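Local coordinates for ABC transporter, substrate binding protein (Aeropyrum pernix, PDB 3EAF) that probably binds a small solute outside the cell and hands it to the membrane components of an ABC transporter for uptake, at residues I272-A275 and A276-N279; E65-Y68 and R69-R72. One frame throughout, in Å; residues are numbered along the deposited sequence.

Contact 1 of 2, residues I272-A275 and A276-N279; sequences IFEA and ARMN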
ATOM      1  N   ILE A 272      13.025   3.211  12.149  1.00 10.01           N
ATOM      2  CA  ILE A 272      12.734   1.785  11.995  1.00  9.97           C
ATOM      3  C   ILE A 272      13.946   0.920  12.374  1.00 10.51           C
ATOM      4  O   ILE A 272      13.803  -0.075  13.081  1.00 10.39           O
ATOM      5  CB  ILE A 272      12.196   1.440  10.567  1.00  9.82           C
ATOM      6  CG1 ILE A 272      10.905   2.227  10.293  1.00  9.90           C
ATOM      7  CG2 ILE A 272      11.955  -0.079  10.429  1.00  9.52           C
ATOM      8  CD1 ILE A 272      10.347   2.130   8.867  1.00  9.28           C
ATOM      9  N   PHE A 273      15.134   1.311  11.915  1.00 10.94           N
ATOM     10  CA  PHE A 273      16.367   0.606  12.268  1.00 11.74           C
ATOM     11  C   PHE A 273      16.630   0.569  13.774  1.00 11.60           C
ATOM     12  O   PHE A 273      17.123  -0.436  14.289  1.00 11.06           O
ATOM     13  CB  PHE A 273      17.576   1.194  11.525  1.00 12.60           C
ATOM     14  CG  PHE A 273      17.684   0.728  10.100  1.00 14.24           C
ATOM     15  CD1 PHE A 273      17.635  -0.634   9.796  1.00 14.93           C
ATOM     16  CD2 PHE A 273      17.842   1.637   9.066  1.00 16.37           C
ATOM     17  CE1 PHE A 273      17.734  -1.074   8.487  1.00 15.70           C
ATOM     18  CE2 PHE A 273      17.941   1.200   7.742  1.00 15.97           C
ATOM     19  CZ  PHE A 273      17.886  -0.156   7.457  1.00 14.72           C
ATOM     20  N   GLU A 274      16.288   1.652  14.472  1.00 11.69           N
ATOM     21  CA  GLU A 274      16.415   1.677  15.929  1.00 11.90           C
ATOM     22  C   GLU A 274      15.398   0.726  16.568  1.00 11.87           C
ATOM     23  O   GLU A 274      15.734  -0.015  17.497  1.00 11.28           O
ATOM     24  CB  GLU A 274      16.272   3.095  16.499  1.00 11.92           C
ATOM     25  CG  GLU A 274      16.768   3.195  17.957  1.00 12.24           C
ATOM     26  CD  GLU A 274      16.304   4.443  18.696  1.00 12.63           C
ATOM     27  OE1 GLU A 274      15.574   5.270  18.115  1.00 13.50           O
ATOM     28  OE2 GLU A 274      16.671   4.591  19.886  1.00 14.31           O
ATOM     29  N   ALA A 275      14.164   0.746  16.058  1.00 11.88           N
ATOM     30  CA  ALA A 275      13.117  -0.165  16.525  1.00 12.25           C
ATOM     31  C   ALA A 275      13.568  -1.617  16.401  1.00 12.68           C
ATOM     32  O   ALA A 275      13.418  -2.404  17.340  1.00 12.85           O
ATOM     33  CB  ALA A 275      11.816   0.071  15.763  1.00 12.29           C
ATOM     34  N   ALA A 276      14.151  -1.946  15.250  1.00 13.49           N
ATOM     35  CA  ALA A 276      14.728  -3.263  14.998  1.00 14.25           C
ATOM     36  C   ALA A 276      15.814  -3.646  16.017  1.00 15.15           C
ATOM     37  O   ALA A 276      15.781  -4.750  16.572  1.00 14.93           O
ATOM     38  CB  ALA A 276      15.270  -3.338  13.580  1.00 14.08           C
ATOM     39  N   ARG A 277      16.759  -2.739  16.279  1.00 16.05           N
ATOM     40  CA  ARG A 277      17.826  -3.020  17.252  1.00 17.24           C
ATOM     41  C   ARG A 277      17.263  -3.284  18.644  1.00 17.83           C
ATOM     42  O   ARG A 277      17.694  -4.210  19.317  1.00 18.07           O
ATOM     43  CB  ARG A 277      18.867  -1.894  17.318  1.00 17.01           C
ATOM     44  CG  ARG A 277      19.777  -1.775  16.098  1.00 17.22           C
ATOM     45  CD  ARG A 277      20.915  -0.750  16.336  1.00 17.69           C
ATOM     46  NE  ARG A 277      20.420   0.615  16.566  1.00 17.39           N
ATOM     47  CZ  ARG A 277      20.193   1.514  15.608  1.00 17.51           C
ATOM     48  NH1 ARG A 277      20.416   1.218  14.332  1.00 17.51           N
ATOM     49  NH2 ARG A 277      19.741   2.721  15.925  1.00 16.85           N
HETATM   50  N   MSE A 278      16.301  -2.464  19.061  1.00 18.68           N
HETATM   51  CA  MSE A 278      15.687  -2.568  20.390  1.00 20.53           C
HETATM   52  C   MSE A 278      14.847  -3.833  20.578  1.00 19.70           C
HETATM   53  O   MSE A 278      14.600  -4.261  21.710  1.00 19.49           O
HETATM   54  CB  MSE A 278      14.833  -1.335  20.676  1.00 20.12           C
HETATM   55  CG  MSE A 278      15.639  -0.065  20.867  1.00 21.79           C
HETATM   56 SE   MSE A 278      14.522   1.529  20.858  1.00 26.09          SE
HETATM   57  CE  MSE A 278      13.392   1.148  22.409  1.00 24.01           C
ATOM     58  N   ASN A 279      14.420  -4.430  19.468  1.00 19.24           N
ATOM     59  CA  ASN A 279      13.579  -5.616  19.515  1.00 19.22           C
ATOM     60  C   ASN A 279      14.222  -6.878  18.919  1.00 19.29           C
ATOM     61  O   ASN A 279      13.539  -7.848  18.610  1.00 19.44           O
ATOM     62  CB  ASN A 279      12.211  -5.304  18.898  1.00 18.94           C
ATOM     63  CG  ASN A 279      11.410  -4.317  19.738  1.00 18.35           C
ATOM     64  OD1 ASN A 279      10.767  -4.693  20.714  1.00 17.29           O
ATOM     65  ND2 ASN A 279      11.448  -3.047  19.357  1.00 18.39           N
TER
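Glu274 and Arg277 meet near the C-terminal end of the alpha-helix 267-278 of a periplasmic binding protein fold, and the side chains that meet within 272-279 stand three or four residues apart. The backbone evidence is the i to i+4 pattern: Ala276 N donates to Ile272 O at 2.9 Å, Arg277 N to Phe273 O, and Met278 N to Glu274 O at 3.0 Å. Van der Waals and charge contacts gather round Arg277 and Glu274. The chain of Arg277 bends at chi3 (-62°), folding the guanidinium back over the preceding turn. One of its faces looks onto Phe273 O and Glu274 CA, and Arg277 NH2 comes within 3.5 Å of Glu274 CB. Although the charges are opposite, Glu274 OE2 and Arg277 NH2 stay 5.3 Å apart; the carboxylate is engaged by Tyr34 and Lys38 of helix 18-38. The selenium of Met278, a selenomethionine, lies 3.9 Å from Glu274 OE2. The apolar contacts are those of buried Ile272 and Ala275, which pack against helix 288-304, where Phe294 touches both. Asn279, the first residue to leave helical backbone angles, ends the helix. With CG anti to its own carbonyl carbon (chi1 -67°), it turns its amide back toward the last turn, where Ala275 O receives a weak bond from Asn279 N and a nearly straight one from Asn279 ND2, 2.9 Å long with an N-H...O angle of 164°.

Contact 2 of 2, residues E65-Y68 and R69-R72; sequences EEYY and REFR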
ATOM      1  N   GLU A  65     -14.400 -10.236   8.891  1.00 13.11           N
ATOM      2  CA  GLU A  65     -15.606  -9.755   9.576  1.00 13.91           C
ATOM      3  C   GLU A  65     -15.754 -10.333  10.992  1.00 13.43           C
ATOM      4  O   GLU A  65     -16.243  -9.654  11.899  1.00 13.32           O
ATOM      5  CB  GLU A  65     -16.851 -10.044   8.729  1.00 13.74           C
ATOM      6  CG  GLU A  65     -16.825  -9.374   7.353  1.00 14.92           C
ATOM      7  CD  GLU A  65     -18.125  -9.515   6.586  1.00 16.06           C
ATOM      8  OE1 GLU A  65     -19.186  -9.698   7.226  1.00 19.95           O
ATOM      9  OE2 GLU A  65     -18.089  -9.442   5.336  1.00 18.70           O
ATOM     10  N   GLU A  66     -15.323 -11.577  11.179  1.00 13.42           N
ATOM     11  CA  GLU A  66     -15.319 -12.201  12.507  1.00 13.45           C
ATOM     12  C   GLU A  66     -14.349 -11.508  13.479  1.00 13.51           C
ATOM     13  O   GLU A  66     -14.709 -11.215  14.628  1.00 12.96           O
ATOM     14  CB  GLU A  66     -15.017 -13.697  12.390  1.00 13.47           C
ATOM     15  CG  GLU A  66     -16.221 -14.510  11.901  1.00 14.78           C
ATOM     16  CD  GLU A  66     -15.849 -15.850  11.286  1.00 16.17           C
ATOM     17  OE1 GLU A  66     -14.644 -16.161  11.162  1.00 16.02           O
ATOM     18  OE2 GLU A  66     -16.781 -16.596  10.916  1.00 17.26           O
ATOM     19  N   TYR A  67     -13.129 -11.240  13.015  1.00 13.21           N
ATOM     20  CA  TYR A  67     -12.142 -10.535  13.834  1.00 13.25           C
ATOM     21  C   TYR A  67     -12.500  -9.071  14.075  1.00 13.23           C
ATOM     22  O   TYR A  67     -12.148  -8.514  15.119  1.00 13.36           O
ATOM     23  CB  TYR A  67     -10.739 -10.657  13.240  1.00 13.34           C
ATOM     24  CG  TYR A  67     -10.137 -12.042  13.337  1.00 14.05           C
ATOM     25  CD1 TYR A  67     -10.401 -12.871  14.428  1.00 15.32           C
ATOM     26  CD2 TYR A  67      -9.281 -12.521  12.344  1.00 15.22           C
ATOM     27  CE1 TYR A  67      -9.839 -14.146  14.519  1.00 15.29           C
ATOM     28  CE2 TYR A  67      -8.709 -13.783  12.436  1.00 14.19           C
ATOM     29  CZ  TYR A  67      -9.000 -14.592  13.522  1.00 14.81           C
ATOM     30  OH  TYR A  67      -8.437 -15.847  13.616  1.00 15.02           O
ATOM     31  N   TYR A  68     -13.200  -8.455  13.125  1.00 12.99           N
ATOM     32  CA  TYR A  68     -13.704  -7.092  13.313  1.00 13.15           C
ATOM     33  C   TYR A  68     -14.693  -7.023  14.475  1.00 13.58           C
ATOM     34  O   TYR A  68     -14.590  -6.147  15.335  1.00 13.53           O
ATOM     35  CB  TYR A  68     -14.378  -6.538  12.052  1.00 12.27           C
ATOM     36  CG  TYR A  68     -14.976  -5.168  12.313  1.00 12.05           C
ATOM     37  CD1 TYR A  68     -14.154  -4.040  12.397  1.00 11.30           C
ATOM     38  CD2 TYR A  68     -16.351  -5.003  12.531  1.00 10.21           C
ATOM     39  CE1 TYR A  68     -14.683  -2.781  12.668  1.00 11.69           C
ATOM     40  CE2 TYR A  68     -16.891  -3.732  12.806  1.00 11.53           C
ATOM     41  CZ  TYR A  68     -16.049  -2.633  12.871  1.00 11.75           C
ATOM     42  OH  TYR A  68     -16.549  -1.375  13.130  1.00 12.47           O
ATOM     43  N   ARG A  69     -15.654  -7.948  14.482  1.00 14.06           N
ATOM     44  CA  ARG A  69     -16.625  -8.030  15.565  1.00 14.90           C
ATOM     45  C   ARG A  69     -15.931  -8.295  16.909  1.00 14.67           C
ATOM     46  O   ARG A  69     -16.282  -7.678  17.902  1.00 14.70           O
ATOM     47  CB  ARG A  69     -17.728  -9.052  15.258  1.00 14.52           C
ATOM     48  CG  ARG A  69     -18.659  -8.613  14.110  1.00 16.04           C
ATOM     49  CD  ARG A  69     -19.899  -9.503  13.956  1.00 16.09           C
ATOM     50  NE  ARG A  69     -19.561 -10.898  13.661  1.00 18.88           N
ATOM     51  CZ  ARG A  69     -19.403 -11.400  12.436  1.00 20.34           C
ATOM     52  NH1 ARG A  69     -19.547 -10.630  11.357  1.00 20.30           N
ATOM     53  NH2 ARG A  69     -19.097 -12.682  12.286  1.00 20.57           N
ATOM     54  N   GLU A  70     -14.922  -9.167  16.912  1.00 15.00           N
ATOM     55  CA  GLU A  70     -14.091  -9.414  18.095  1.00 15.73           C
ATOM     56  C   GLU A  70     -13.364  -8.150  18.574  1.00 15.34           C
ATOM     57  O   GLU A  70     -13.404  -7.823  19.761  1.00 15.71           O
ATOM     58  CB  GLU A  70     -13.074 -10.538  17.840  1.00 15.55           C
ATOM     59  CG  GLU A  70     -12.171 -10.829  19.047  1.00 16.72           C
ATOM     60  CD  GLU A  70     -11.198 -11.985  18.836  1.00 17.35           C
ATOM     61  OE1 GLU A  70     -10.713 -12.189  17.702  1.00 19.43           O
ATOM     62  OE2 GLU A  70     -10.892 -12.685  19.825  1.00 20.34           O
ATOM     63  N   PHE A  71     -12.691  -7.455  17.655  1.00 15.08           N
ATOM     64  CA  PHE A  71     -12.026  -6.189  17.983  1.00 14.66           C
ATOM     65  C   PHE A  71     -13.000  -5.216  18.656  1.00 14.65           C
ATOM     66  O   PHE A  71     -12.686  -4.643  19.699  1.00 14.69           O
ATOM     67  CB  PHE A  71     -11.434  -5.517  16.729  1.00 14.18           C
ATOM     68  CG  PHE A  71     -10.200  -6.187  16.174  1.00 13.70           C
ATOM     69  CD1 PHE A  71      -9.361  -6.952  16.979  1.00 13.45           C
ATOM     70  CD2 PHE A  71      -9.854  -6.004  14.834  1.00 12.96           C
ATOM     71  CE1 PHE A  71      -8.212  -7.547  16.446  1.00 13.62           C
ATOM     72  CE2 PHE A  71      -8.715  -6.595  14.294  1.00 12.37           C
ATOM     73  CZ  PHE A  71      -7.890  -7.369  15.101  1.00 12.83           C
ATOM     74  N   ARG A  72     -14.176  -5.037  18.054  1.00 14.67           N
ATOM     75  CA  ARG A  72     -15.167  -4.071  18.544  1.00 15.11           C
ATOM     76  C   ARG A  72     -15.857  -4.525  19.835  1.00 15.48           C
ATOM     77  O   ARG A  72     -15.927  -3.769  20.809  1.00 15.33           O
ATOM     78  CB  ARG A  72     -16.230  -3.793  17.472  1.00 14.88           C
ATOM     79  CG  ARG A  72     -17.305  -2.791  17.903  1.00 15.07           C
ATOM     80  CD  ARG A  72     -18.486  -2.780  16.943  1.00 15.25           C
ATOM     81  NE  ARG A  72     -19.217  -4.044  16.956  1.00 15.51           N
ATOM     82  CZ  ARG A  72     -19.947  -4.514  15.947  1.00 15.50           C
ATOM     83  NH1 ARG A  72     -20.061  -3.838  14.809  1.00 15.40           N
ATOM     84  NH2 ARG A  72     -20.560  -5.677  16.078  1.00 15.62           N
TER
HETATM   85  O   HOH W   1     -19.930 -11.656   8.787  1.00 21.65           O
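Phe71 sets its ring over the carbonyl of Tyr67 one turn earlier in helix 61-74: Tyr67 O stands 3.2 Å from Phe71 CG, above one face and offset toward the rim, while also accepting Phe71 N at 2.8 Å. The ring packs on Ile53 and Ile80 as well. With an alanine here, Tyr67 O would probably lose its aromatic cover and a gap would open beside the two isoleucines. Tyr68, buried like Phe71, has CG opposite its backbone N (chi1 176°) and brings CE2 to 3.8 Å from Arg72 NH1, ring and guanidinium planes 80° apart; Tyr68 OH and Arg72 NH1 both bind Asp98. Glu70 runs alongside the Tyr67 ring, OE1 3.4 Å from Tyr67 CD1, and is salt-bridged to Arg55. The solvent side is that of exposed Arg69. Its guanidinium lies over Glu65 O, while a water in plane at its edge accepts from Arg69 NH1 and donates to Glu65 OE1, spanning 4.3 Å between NH1 and OE1; Glu65 OE2 is salt-bridged to Lys90. The helix, with a wider pi-type turn at 70-72, packs on the six-stranded mixed sheet of the alpha/beta binding-protein fold: Phe71 meets strands 47-56 and 79-82, Tyr68 meets strand 79-82 and helix 85-98.

Contact 1 and contact 2 are each confined to one helix and share no element; their centres lie 30 Å apart. Each is partly buried, but the buried residues differ: small or aliphatic Ile272, Ala275 and Ala276 in contact 1, aromatic Tyr68 and Phe71 in contact 2. That difference is consistent with the surroundings, since 272-279 rests on helices 18-38 and 288-304, whereas 65-72 reaches two sheet strands and helix 85-98. Exposed arginines fold back over a turn in both, yet a bridging water ties only Arg69 to a glutamate within its segments. In contact 1 a single carboxylate, Glu274, is held from a neighbouring helix; in contact 2 Glu65, Glu70 and Arg72 all have charged partners outside. Contact 1 ends its helix; contact 2 is mid-helix.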